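Local structure of activator of Hsp90 ATPase homologue 1/2-like C-terminal domain-containing protein (Rhodobacter sphaeroides, 3PU2) at residues Gln109-Glu114 / Glu118-Val123; Ile7-Gly10 / Leu15-Arg18; Ile81-Glu84 / Arg88-His91; Glu26-Ala31 / Arg148-Met153; Ala36-Trp41 / Cys52-His57. The protein is of unknown function but belongs to the AHA1 family, and its Bet v 1-like fold is consistent with a role related to Hsp90 activation or ligand binding. All coordinates share one frame; numbering follows the deposited sequence.

Four of the five contacts involve the antiparallel sheet, and the fifth joins two helices. Contacts 2, 5, 3 and 1 follow one another along the chain, while contact 4, between helices 25-33 and 139-156, closes a long loop that encloses contacts 5, 3 and 1. Contacts 1 and 2 have centres about 11 Å apart and lie on strands 116-124 and 14-21, which are neighbours in the sheet; contact 3 meets contact 1 through strands 88-93 and 104-113, with about 13 Å between centres. Contacts 2 and 5, centres about 24 Å apart, lie on opposite sides of the chain's centre. Contact 4 touches contacts 1, 3 and 5, which places the helix pair beside several strands, consistent with a Bet v 1-like fold.

Contact 1: residues Gln109-Glu114 / Glu118-Val123; sequences QLLPVE and ELAMAV
Glu118 and Leu111 lie side by side across an antiparallel hairpin, their side chains leaving the same face of the sheet. The glutamate holds CG anti to its own backbone N (chi1 170°) and runs straight on from there, which carries its carboxylate out along the leucine: Glu118 OE1 stands 3.7 Å from Leu111 CD1. Leu111 adopts the less common first torsion, with CG between the backbone N and the carbonyl carbon (chi1 47°). Its other methyl, CD2, turns toward Ala120, where the contact with CB is loose. Val113 comes across the glutamate at a slant, and its CG2 lies 3.6 Å from Glu118 CB. On the reverse face Leu110 and Leu119 also run alongside each other, Leu110 CG being 4.1 Å from Leu119 CD1; both are buried against Leu32 of helix 25-33.

Between the faces the backbone is firmly joined at Gln109 and Ala120, through Gln109 N to Ala120 O at 2.8 Å and Ala120 N to Gln109 O at 2.9 Å. Toward the turn, Glu118 N reaches Leu111 O at 3.1 Å, while the return bond from Leu111 N is weak. The chemistry therefore differs by face: leucines seal one side against a helix, whereas on the other aliphatic groups flank the chain and one carboxylate oxygen of Glu118, whose other oxygen has a long, weak ion pair with Arg18.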
# COMPACT_ATOMS: atom_id res chain seq x y z
N GLN A 109 0.88 -4.76 8.71
CA GLN A 109 0.69 -5.82 9.69
C GLN A 109 -0.67 -6.46 9.42
O GLN A 109 -1.69 -5.76 9.36
CB GLN A 109 0.73 -5.22 11.10
CG GLN A 109 1.30 -6.11 12.18
CD GLN A 109 2.59 -5.54 12.76
OE1 GLN A 109 2.74 -4.33 12.91
NE2 GLN A 109 3.53 -6.42 13.09
N LEU A 110 -0.69 -7.78 9.26
CA LEU A 110 -1.93 -8.51 9.03
C LEU A 110 -2.29 -9.43 10.20
O LEU A 110 -1.64 -10.44 10.43
CB LEU A 110 -1.82 -9.34 7.75
CG LEU A 110 -1.71 -8.64 6.40
CD1 LEU A 110 -0.28 -8.17 6.16
CD2 LEU A 110 -2.11 -9.61 5.31
N LEU A 111 -3.33 -9.06 10.95
CA LEU A 111 -3.79 -9.87 12.09
C LEU A 111 -5.21 -10.37 11.86
O LEU A 111 -6.10 -9.59 11.51
CB LEU A 111 -3.74 -9.06 13.39
CG LEU A 111 -4.34 -7.65 13.36
CD1 LEU A 111 -4.90 -7.28 14.72
CD2 LEU A 111 -3.26 -6.66 12.93
N PRO A 112 -5.44 -11.68 12.05
CA PRO A 112 -6.77 -12.25 11.85
C PRO A 112 -7.77 -11.67 12.84
O PRO A 112 -7.50 -11.60 14.03
CB PRO A 112 -6.55 -13.74 12.08
CG PRO A 112 -5.13 -13.94 11.66
CD PRO A 112 -4.45 -12.74 12.29
N VAL A 113 -8.92 -11.25 12.32
CA VAL A 113 -9.99 -10.69 13.13
C VAL A 113 -11.24 -11.46 12.73
O VAL A 113 -11.23 -12.14 11.71
CB VAL A 113 -10.20 -9.18 12.82
CG1 VAL A 113 -11.47 -8.67 13.48
CG2 VAL A 113 -9.01 -8.40 13.34
N GLU A 114 -12.29 -11.41 13.54
CA GLU A 114 -13.49 -12.14 13.20
C GLU A 114 -14.10 -11.51 11.95
O GLU A 114 -14.33 -10.30 11.92
CB GLU A 114 -14.51 -12.11 14.34
CG GLU A 114 -15.53 -13.23 14.24
CD GLU A 114 -16.94 -12.76 14.54
OE1 GLU A 114 -17.46 -11.92 13.77
OE2 GLU A 114 -17.53 -13.23 15.53
N GLU A 118 -7.56 -8.01 9.22
CA GLU A 118 -7.49 -6.57 9.41
C GLU A 118 -6.11 -6.14 8.97
O GLU A 118 -5.11 -6.71 9.42
CB GLU A 118 -7.69 -6.18 10.88
CG GLU A 118 -7.39 -4.70 11.12
CD GLU A 118 -7.64 -4.28 12.55
OE1 GLU A 118 -7.58 -5.15 13.44
OE2 GLU A 118 -7.87 -3.07 12.78
N LEU A 119 -6.04 -5.16 8.09
CA LEU A 119 -4.76 -4.66 7.60
C LEU A 119 -4.41 -3.38 8.32
O LEU A 119 -5.14 -2.38 8.20
CB LEU A 119 -4.80 -4.39 6.10
CG LEU A 119 -3.55 -3.73 5.48
CD1 LEU A 119 -2.35 -4.62 5.66
CD2 LEU A 119 -3.77 -3.47 4.01
N ALA A 120 -3.32 -3.41 9.07
CA ALA A 120 -2.84 -2.23 9.78
C ALA A 120 -1.64 -1.73 8.98
O ALA A 120 -0.69 -2.49 8.72
CB ALA A 120 -2.43 -2.59 11.19
N MSE A 121 -1.69 -0.47 8.57
CA MSE A 121 -0.63 0.13 7.79
C MSE A 121 -0.14 1.42 8.42
O MSE A 121 -0.92 2.23 8.91
CB MSE A 121 -1.12 0.40 6.37
CG MSE A 121 -0.14 1.21 5.54
SE MSE A 121 -0.57 1.29 3.67
CE MSE A 121 -0.40 3.19 3.44
N ALA A 122 1.18 1.61 8.40
CA ALA A 122 1.81 2.81 8.95
C ALA A 122 2.89 3.31 8.00
O ALA A 122 3.62 2.51 7.39
CB ALA A 122 2.42 2.50 10.29
N VAL A 123 3.00 4.63 7.90
CA VAL A 123 3.99 5.23 7.03
C VAL A 123 4.76 6.25 7.85
O VAL A 123 4.17 7.20 8.36
CB VAL A 123 3.31 5.94 5.82
CG1 VAL A 123 4.36 6.46 4.86
CG2 VAL A 123 2.41 4.97 5.11

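Contact 2: residues Ile7-Gly10 / Leu15-Arg18; sequences IGPG and LEFR
Gly8 and Glu16 supply the one hydrogen bond between segments 7-10 and 15-18. Gly8 N reaches Glu16 O at 3.0 Å along a nearly straight N-H line (166°), yet the donor stands well above the carbonyl plane. The next backbone bond along the strand is that of Arg18 with Gln6. Between the two, Ile7 and Phe17 form an antiparallel non-hydrogen-bonded pair, and strand 6-7, at one edge of the sheet, ends at Ile7.

The apolar part lies on the face shared by Ile7 and Phe17, which run side by side. Ile7 places CG1 beside its backbone N (chi1 -51°), and the CD1 methyl then meets the rim of the phenyl ring, close to its plane and 3.6 Å from Phe17 CE1. Met139 of helix 139-156 also packs on that ring.

The carboxylate of Glu16 lies against the turn. Its chain is extended beyond CG and crosses Pro9 at a slant, with OE1 3.7 Å from Pro9 CD, while OE2 lies 3.2 Å from Gly10 N. The positive phi of Gly10 (66°) favours a glycine as the chain turns there. An alanine in place of Glu16 would remove the carboxylate and is likely to uncover Pro9 and deprive Arg14 of a long, weak ion-pair partner. The chemistry thus implies that one backbone bond and one methyl-ring contact join these segments at the sheet edge, while a carboxylate lies beside the turn.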
# COMPACT_ATOMS: atom_id res chain seq x y z
N ILE A 7 -8.71 6.06 10.13
CA ILE A 7 -7.47 6.81 10.27
C ILE A 7 -7.05 6.61 11.73
O ILE A 7 -7.89 6.64 12.63
CB ILE A 7 -7.72 8.32 10.01
CG1 ILE A 7 -8.47 8.51 8.68
CG2 ILE A 7 -6.39 9.08 10.04
CD1 ILE A 7 -7.76 7.95 7.46
N GLY A 8 -5.76 6.38 11.96
CA GLY A 8 -5.29 6.19 13.32
C GLY A 8 -4.70 7.48 13.85
O GLY A 8 -4.63 8.47 13.13
N PRO A 9 -4.29 7.52 15.13
CA PRO A 9 -3.71 8.74 15.69
C PRO A 9 -2.33 9.08 15.12
O PRO A 9 -2.07 10.22 14.73
CB PRO A 9 -3.69 8.45 17.19
CG PRO A 9 -3.48 6.95 17.23
CD PRO A 9 -4.40 6.45 16.14
N GLY A 10 -1.44 8.09 15.08
CA GLY A 10 -0.10 8.30 14.54
C GLY A 10 0.80 9.24 15.32
O GLY A 10 1.01 9.06 16.52
N LEU A 15 1.77 8.22 9.88
CA LEU A 15 0.36 8.09 9.53
C LEU A 15 -0.07 6.65 9.67
O LEU A 15 0.64 5.74 9.24
CB LEU A 15 0.09 8.59 8.10
CG LEU A 15 -0.05 10.11 7.97
CD1 LEU A 15 -0.12 10.51 6.50
CD2 LEU A 15 -1.28 10.57 8.71
N GLU A 16 -1.23 6.44 10.27
CA GLU A 16 -1.73 5.09 10.49
C GLU A 16 -3.08 4.86 9.83
O GLU A 16 -3.89 5.78 9.72
CB GLU A 16 -1.81 4.83 12.00
CG GLU A 16 -0.45 4.75 12.70
CD GLU A 16 -0.52 4.93 14.21
OE1 GLU A 16 -1.52 4.50 14.83
OE2 GLU A 16 0.43 5.50 14.79
N PHE A 17 -3.32 3.63 9.38
CA PHE A 17 -4.58 3.28 8.74
C PHE A 17 -4.89 1.83 9.09
O PHE A 17 -3.98 1.04 9.34
CB PHE A 17 -4.48 3.39 7.21
CG PHE A 17 -4.04 4.75 6.72
CD1 PHE A 17 -4.96 5.76 6.52
CD2 PHE A 17 -2.70 5.00 6.47
CE1 PHE A 17 -4.55 7.02 6.07
CE2 PHE A 17 -2.28 6.26 6.02
CZ PHE A 17 -3.21 7.27 5.82
N ARG A 18 -6.17 1.49 9.12
CA ARG A 18 -6.61 0.14 9.43
C ARG A 18 -7.84 -0.15 8.58
O ARG A 18 -8.69 0.72 8.39
CB ARG A 18 -6.96 0.01 10.91
CG ARG A 18 -5.79 0.28 11.86
CD ARG A 18 -6.07 -0.23 13.27
NE ARG A 18 -7.13 0.53 13.93
CZ ARG A 18 -7.59 0.26 15.15
NH1 ARG A 18 -7.08 -0.75 15.85
NH2 ARG A 18 -8.54 1.01 15.68

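Contact 3: residues Ile81-Glu84 / Arg88-His91; sequences ILAE and RLIH
Leu89 and Ala83 form the close-packed side of this hairpin, where Leu89 CD1 sits 3.7 Å from Ala83 CB. Leu89 sends CG anti to its backbone N (chi1 180°), and this brings the methyl over the alanine; Trp29 of helix 25-33 and Pro56 pack against the same pair. Next to this pair Ile90 N bonds Leu82 O at 3.0 Å. Further along, Ile81 and Leu82 both face Ile90, a classic beta bulge: Ile90 O takes Ile81 N at 2.6 Å and, weakly, Leu82 N.

The opposite face is the more solvent-accessible one. Leu82 and Ile90 meet there at a slant, Leu82 CG 3.8 Å from Ile90 CD1, and that same methyl lies over the centre of one face of the Arg88 guanidinium. Glu84 runs beside Arg88, and its OE2 makes a salt bridge to Arg88 NH2 at 2.6 Å, on the syn side of the carboxylate and near the guanidinium plane, and takes a weak bond from NE. The two flat groups are turned 58° apart. A glutamine in place of Glu84 would probably leave Arg88 without its countercharge and its guanidinium freer to turn at the end of the hairpin.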
# COMPACT_ATOMS: atom_id res chain seq x y z
N ILE A 81 12.58 -4.42 3.51
CA ILE A 81 13.51 -4.48 4.65
C ILE A 81 13.38 -5.79 5.40
O ILE A 81 14.36 -6.33 5.90
CB ILE A 81 13.22 -3.38 5.67
CG1 ILE A 81 13.19 -2.01 5.00
CG2 ILE A 81 14.29 -3.36 6.71
CD1 ILE A 81 14.39 -1.72 4.13
N LEU A 82 12.16 -6.30 5.49
CA LEU A 82 11.91 -7.57 6.15
C LEU A 82 10.54 -8.10 5.77
O LEU A 82 9.62 -7.32 5.50
CB LEU A 82 12.04 -7.43 7.67
CG LEU A 82 10.85 -7.15 8.59
CD1 LEU A 82 9.77 -8.19 8.37
CD2 LEU A 82 11.33 -7.19 10.05
N ALA A 83 10.40 -9.43 5.75
CA ALA A 83 9.14 -10.05 5.36
C ALA A 83 8.83 -11.37 6.08
O ALA A 83 9.52 -12.39 5.89
CB ALA A 83 9.11 -10.27 3.84
N GLU A 84 7.78 -11.33 6.90
CA GLU A 84 7.33 -12.49 7.66
C GLU A 84 5.94 -12.94 7.18
O GLU A 84 4.93 -12.69 7.85
CB GLU A 84 7.28 -12.11 9.14
CG GLU A 84 8.60 -11.62 9.70
CD GLU A 84 8.45 -10.85 11.00
OE1 GLU A 84 7.54 -11.18 11.80
OE2 GLU A 84 9.24 -9.91 11.23
N ARG A 88 3.58 -9.66 8.45
CA ARG A 88 4.33 -8.42 8.46
C ARG A 88 5.24 -8.23 7.26
O ARG A 88 5.83 -9.17 6.76
CB ARG A 88 5.14 -8.34 9.75
CG ARG A 88 5.45 -6.93 10.18
CD ARG A 88 6.07 -6.88 11.57
NE ARG A 88 7.39 -7.49 11.61
CZ ARG A 88 8.39 -7.03 12.36
NH1 ARG A 88 8.21 -5.96 13.12
NH2 ARG A 88 9.57 -7.64 12.35
N LEU A 89 5.32 -6.99 6.80
CA LEU A 89 6.18 -6.63 5.68
C LEU A 89 6.56 -5.18 5.86
O LEU A 89 5.72 -4.34 6.22
CB LEU A 89 5.48 -6.81 4.33
CG LEU A 89 6.36 -6.44 3.13
CD1 LEU A 89 6.90 -7.69 2.50
CD2 LEU A 89 5.53 -5.69 2.10
N ILE A 90 7.83 -4.88 5.63
CA ILE A 90 8.32 -3.53 5.78
C ILE A 90 9.19 -3.22 4.57
O ILE A 90 10.05 -4.02 4.17
CB ILE A 90 9.19 -3.41 7.03
CG1 ILE A 90 8.39 -3.85 8.26
CG2 ILE A 90 9.70 -1.98 7.16
CD1 ILE A 90 9.19 -3.87 9.54
N HIS A 91 8.94 -2.07 3.96
CA HIS A 91 9.74 -1.66 2.83
C HIS A 91 9.82 -0.17 2.81
O HIS A 91 9.05 0.52 3.49
CB HIS A 91 9.14 -2.16 1.51
CG HIS A 91 7.84 -1.51 1.14
ND1 HIS A 91 6.62 -2.11 1.39
CD2 HIS A 91 7.57 -0.34 0.52
CE1 HIS A 91 5.65 -1.32 0.93
NE2 HIS A 91 6.20 -0.25 0.40

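Contact 4: residues Glu26-Ala31 / Arg148-Met153; sequences EQLWAA and RHLDVM
Leu150 overlaps two residues of helix 25-33 at once, reaching Ala31 with one methyl and Leu28 with the other. Its CG is anti to the backbone N (chi1 -177°), which extends the branch toward helix 25-33: CD1 comes to 3.8 Å from Ala31 CB, and CD2 to 4.0 Å from Leu28 CD1. The two leucines cross at about a right angle, so that they meet through single methyl groups and not along their lengths. Met153, a selenomethionine one turn further on, approaches Ala31 as well. A bend at its last torsion (chi3 82°) swings the terminal methyl back toward helix 25-33, and Met153 CE lies 4.1 Å from Ala31 CB. Ala31 is thus the shared target of two longer side chains, its small CB facing helix 139-156.

The helix segments cross at 123°, with their axes 11.8 Å apart. The nearest CA atoms, those of Ala31 and Leu150, are 8.0 Å from each other, and the limited touching surface matches this wide spacing. No hydrogen bond links the two segments directly. Trp41 joins them instead, giving its NE1 to Ala31 O and taking His149 ND1 on its own carbonyl, while Phe21 of strand 14-21 lies against Leu28 and Leu150.

The chemistry is that of a meeting of hydrocarbon groups, methyl to methyl, between two helices over the sheet: contact depends on shape and burial, and polar links nearby run through Trp41, which bonds to both segments.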
# COMPACT_ATOMS: atom_id res chain seq x y z
N GLU A 26 -3.65 -15.29 4.30
CA GLU A 26 -2.84 -15.92 3.27
C GLU A 26 -3.23 -15.40 1.89
O GLU A 26 -2.41 -15.34 0.98
CB GLU A 26 -3.03 -17.44 3.29
CG GLU A 26 -2.48 -18.18 4.51
CD GLU A 26 -3.13 -17.75 5.82
OE1 GLU A 26 -4.28 -17.26 5.80
OE2 GLU A 26 -2.48 -17.90 6.88
N GLN A 27 -4.50 -15.05 1.75
CA GLN A 27 -5.00 -14.55 0.48
C GLN A 27 -4.72 -13.08 0.38
O GLN A 27 -4.41 -12.57 -0.69
CB GLN A 27 -6.50 -14.77 0.36
CG GLN A 27 -6.95 -16.20 0.52
CD GLN A 27 -8.45 -16.31 0.57
OE1 GLN A 27 -9.10 -15.70 1.42
NE2 GLN A 27 -9.03 -17.08 -0.35
N LEU A 28 -4.85 -12.39 1.50
CA LEU A 28 -4.61 -10.96 1.51
C LEU A 28 -3.14 -10.67 1.21
O LEU A 28 -2.82 -9.73 0.49
CB LEU A 28 -5.01 -10.36 2.84
CG LEU A 28 -5.14 -8.84 2.76
CD1 LEU A 28 -6.03 -8.50 1.59
CD2 LEU A 28 -5.72 -8.28 4.05
N TRP A 29 -2.24 -11.48 1.77
CA TRP A 29 -0.81 -11.31 1.55
C TRP A 29 -0.49 -11.53 0.08
O TRP A 29 0.37 -10.84 -0.48
CB TRP A 29 -0.01 -12.29 2.44
CG TRP A 29 1.48 -12.32 2.21
CD1 TRP A 29 2.16 -13.02 1.24
CD2 TRP A 29 2.47 -11.58 2.92
NE1 TRP A 29 3.51 -12.76 1.31
CE2 TRP A 29 3.72 -11.88 2.34
CE3 TRP A 29 2.42 -10.70 4.00
CZ2 TRP A 29 4.91 -11.32 2.80
CZ3 TRP A 29 3.60 -10.15 4.46
CH2 TRP A 29 4.83 -10.46 3.86
N ALA A 30 -1.17 -12.47 -0.57
CA ALA A 30 -0.94 -12.74 -1.98
C ALA A 30 -1.40 -11.55 -2.83
O ALA A 30 -0.85 -11.28 -3.91
CB ALA A 30 -1.67 -14.00 -2.41
N ALA A 31 -2.41 -10.84 -2.33
CA ALA A 31 -2.97 -9.68 -3.01
C ALA A 31 -2.06 -8.47 -2.83
O ALA A 31 -1.84 -7.72 -3.77
CB ALA A 31 -4.35 -9.36 -2.45
N ARG A 148 -11.39 -0.58 -2.02
CA ARG A 148 -12.69 -0.93 -2.56
C ARG A 148 -12.44 -1.86 -3.75
O ARG A 148 -13.11 -2.87 -3.91
CB ARG A 148 -13.43 0.34 -3.00
CG ARG A 148 -14.93 0.17 -3.11
CD ARG A 148 -15.65 1.51 -3.23
NE ARG A 148 -15.56 2.31 -2.00
CZ ARG A 148 -14.71 3.31 -1.81
NH1 ARG A 148 -13.86 3.66 -2.77
NH2 ARG A 148 -14.71 3.97 -0.66
N HIS A 149 -11.47 -1.51 -4.58
CA HIS A 149 -11.11 -2.33 -5.72
C HIS A 149 -10.73 -3.73 -5.24
O HIS A 149 -11.13 -4.73 -5.84
CB HIS A 149 -9.90 -1.75 -6.44
CG HIS A 149 -10.17 -0.46 -7.13
ND1 HIS A 149 -9.18 0.46 -7.40
CD2 HIS A 149 -11.31 0.06 -7.64
CE1 HIS A 149 -9.70 1.49 -8.05
NE2 HIS A 149 -10.99 1.27 -8.21
N LEU A 150 -9.93 -3.77 -4.17
CA LEU A 150 -9.45 -5.01 -3.60
C LEU A 150 -10.61 -5.86 -3.09
O LEU A 150 -10.58 -7.09 -3.21
CB LEU A 150 -8.46 -4.72 -2.47
CG LEU A 150 -7.79 -5.93 -1.80
CD1 LEU A 150 -7.29 -6.91 -2.85
CD2 LEU A 150 -6.65 -5.44 -0.91
N ASP A 151 -11.62 -5.20 -2.53
CA ASP A 151 -12.78 -5.92 -2.03
C ASP A 151 -13.43 -6.72 -3.17
O ASP A 151 -13.65 -7.92 -3.04
CB ASP A 151 -13.82 -4.96 -1.45
CG ASP A 151 -13.56 -4.62 0.01
OD1 ASP A 151 -13.02 -5.48 0.74
OD2 ASP A 151 -13.92 -3.49 0.44
N VAL A 152 -13.70 -6.03 -4.28
CA VAL A 152 -14.34 -6.65 -5.45
C VAL A 152 -13.54 -7.81 -6.03
O VAL A 152 -14.12 -8.79 -6.52
CB VAL A 152 -14.56 -5.60 -6.58
CG1 VAL A 152 -15.31 -6.23 -7.74
CG2 VAL A 152 -15.33 -4.42 -6.04
N MSE A 153 -12.22 -7.70 -5.97
CA MSE A 153 -11.37 -8.74 -6.51
C MSE A 153 -11.39 -9.96 -5.59
O MSE A 153 -11.50 -11.09 -6.06
CB MSE A 153 -9.95 -8.21 -6.67
CG MSE A 153 -9.03 -9.12 -7.45
SE MSE A 153 -7.19 -8.76 -7.03
CE MSE A 153 -7.09 -9.78 -5.41

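Contact 5: residues Ala36-Trp41 / Cys52-His57; sequences ALLPAW and CVFEPH
Pro39 and Cys52 mark the nearest backbone approach, their CA atoms 7.3 Å apart, too wide for strand pairing, and no hydrogen bond crosses between 36-41 and 52-57. Within 36-41 the chain folds on itself, with Ala40 N bonded to Leu37 O.

Side chains therefore make the whole contact. Leu38 is its centre: CG stands beside the backbone N (chi1 -81°), and from there CD1 reaches forward to lie 3.6 Å from Cys52 SG and 3.9 Å from Phe54 CD1. The leucine crosses the phenylalanine at about a right angle, and a single methyl serves both partners. Cys52 turns its sulfur anti to its backbone N (chi1 -169°), toward the leucine, whose CB also lies near it. Pro39 adds a looser touch on the flank, its CG 4.1 Å from Cys52 CB. All of these are apolar or sulfur contacts.

The loop after helix 25-33 is in this way laid against 49-54, one of the two outermost strands within this chain. Phe54 continues inward to Ile62 of strand 61-67, Leu89 of strand 88-93 and Thr33 of helix 25-33, while on the far side of the loop Trp41 packs on Ala146, Tyr147 and Leu150 of helix 139-156.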
# COMPACT_ATOMS: atom_id res chain seq x y z
N ALA A 36 1.26 -10.07 -10.08
CA ALA A 36 0.17 -10.39 -10.99
C ALA A 36 -1.20 -9.94 -10.47
O ALA A 36 -2.15 -9.82 -11.24
CB ALA A 36 0.15 -11.89 -11.28
N LEU A 37 -1.30 -9.69 -9.17
CA LEU A 37 -2.55 -9.28 -8.55
C LEU A 37 -2.60 -7.79 -8.18
O LEU A 37 -3.66 -7.18 -8.21
CB LEU A 37 -2.81 -10.13 -7.30
CG LEU A 37 -3.56 -11.46 -7.47
CD1 LEU A 37 -2.94 -12.30 -8.56
CD2 LEU A 37 -3.54 -12.23 -6.15
N LEU A 38 -1.46 -7.21 -7.85
CA LEU A 38 -1.43 -5.79 -7.48
C LEU A 38 -2.01 -4.84 -8.51
O LEU A 38 -2.65 -3.86 -8.15
CB LEU A 38 0.00 -5.36 -7.17
CG LEU A 38 0.56 -5.68 -5.79
CD1 LEU A 38 2.05 -5.45 -5.83
CD2 LEU A 38 -0.09 -4.81 -4.72
N PRO A 39 -1.76 -5.08 -9.81
CA PRO A 39 -2.29 -4.19 -10.85
C PRO A 39 -3.82 -4.17 -10.92
O PRO A 39 -4.42 -3.18 -11.33
CB PRO A 39 -1.68 -4.76 -12.13
CG PRO A 39 -0.38 -5.31 -11.65
CD PRO A 39 -0.79 -6.02 -10.38
N ALA A 40 -4.43 -5.28 -10.53
CA ALA A 40 -5.87 -5.42 -10.57
C ALA A 40 -6.66 -4.67 -9.49
O ALA A 40 -7.89 -4.78 -9.44
CB ALA A 40 -6.23 -6.89 -10.56
N TRP A 41 -5.98 -3.93 -8.63
CA TRP A 41 -6.68 -3.17 -7.59
C TRP A 41 -5.97 -1.91 -7.12
O TRP A 41 -6.60 -0.88 -6.90
CB TRP A 41 -6.98 -4.03 -6.37
CG TRP A 41 -5.78 -4.45 -5.60
CD1 TRP A 41 -5.00 -5.56 -5.81
CD2 TRP A 41 -5.22 -3.78 -4.46
NE1 TRP A 41 -3.98 -5.61 -4.88
CE2 TRP A 41 -4.10 -4.53 -4.04
CE3 TRP A 41 -5.55 -2.61 -3.77
CZ2 TRP A 41 -3.31 -4.15 -2.95
CZ3 TRP A 41 -4.76 -2.24 -2.67
CH2 TRP A 41 -3.65 -3.01 -2.28
N CYS A 52 5.03 -3.56 -12.61
CA CYS A 52 4.99 -3.96 -11.23
C CYS A 52 5.96 -5.06 -10.84
O CYS A 52 5.75 -6.24 -11.13
CB CYS A 52 3.57 -4.38 -10.85
SG CYS A 52 3.37 -4.59 -9.06
N VAL A 53 7.01 -4.64 -10.16
CA VAL A 53 8.03 -5.55 -9.67
C VAL A 53 7.90 -5.52 -8.15
O VAL A 53 7.97 -4.46 -7.54
CB VAL A 53 9.44 -5.07 -10.08
CG1 VAL A 53 10.51 -5.99 -9.48
CG2 VAL A 53 9.54 -5.03 -11.61
N PHE A 54 7.69 -6.68 -7.57
CA PHE A 54 7.56 -6.80 -6.12
C PHE A 54 8.16 -8.15 -5.75
O PHE A 54 7.81 -9.20 -6.31
CB PHE A 54 6.09 -6.74 -5.72
CG PHE A 54 5.85 -6.20 -4.33
CD1 PHE A 54 5.56 -4.86 -4.12
CD2 PHE A 54 5.86 -7.05 -3.23
CE1 PHE A 54 5.28 -4.38 -2.84
CE2 PHE A 54 5.58 -6.57 -1.95
CZ PHE A 54 5.29 -5.23 -1.76
N GLU A 55 9.11 -8.12 -4.81
CA GLU A 55 9.79 -9.31 -4.34
C GLU A 55 9.68 -9.20 -2.82
O GLU A 55 10.40 -8.44 -2.20
CB GLU A 55 11.25 -9.24 -4.79
CG GLU A 55 11.42 -8.73 -6.23
CD GLU A 55 12.88 -8.58 -6.67
OE1 GLU A 55 13.69 -8.02 -5.91
OE2 GLU A 55 13.21 -9.01 -7.80
N PRO A 56 8.74 -9.96 -2.21
CA PRO A 56 8.51 -9.94 -0.76
C PRO A 56 9.42 -10.79 0.13
O PRO A 56 8.94 -11.64 0.88
CB PRO A 56 7.05 -10.37 -0.65
CG PRO A 56 6.98 -11.41 -1.69
CD PRO A 56 7.74 -10.81 -2.88
N HIS A 57 10.72 -10.52 0.04
CA HIS A 57 11.74 -11.20 0.84
C HIS A 57 12.84 -10.18 1.08
O HIS A 57 13.08 -9.32 0.23
CB HIS A 57 12.30 -12.42 0.09
CG HIS A 57 12.81 -12.13 -1.29
ND1 HIS A 57 13.82 -11.23 -1.53
CD2 HIS A 57 12.47 -12.66 -2.49
CE1 HIS A 57 14.09 -11.21 -2.83
NE2 HIS A 57 13.29 -12.07 -3.43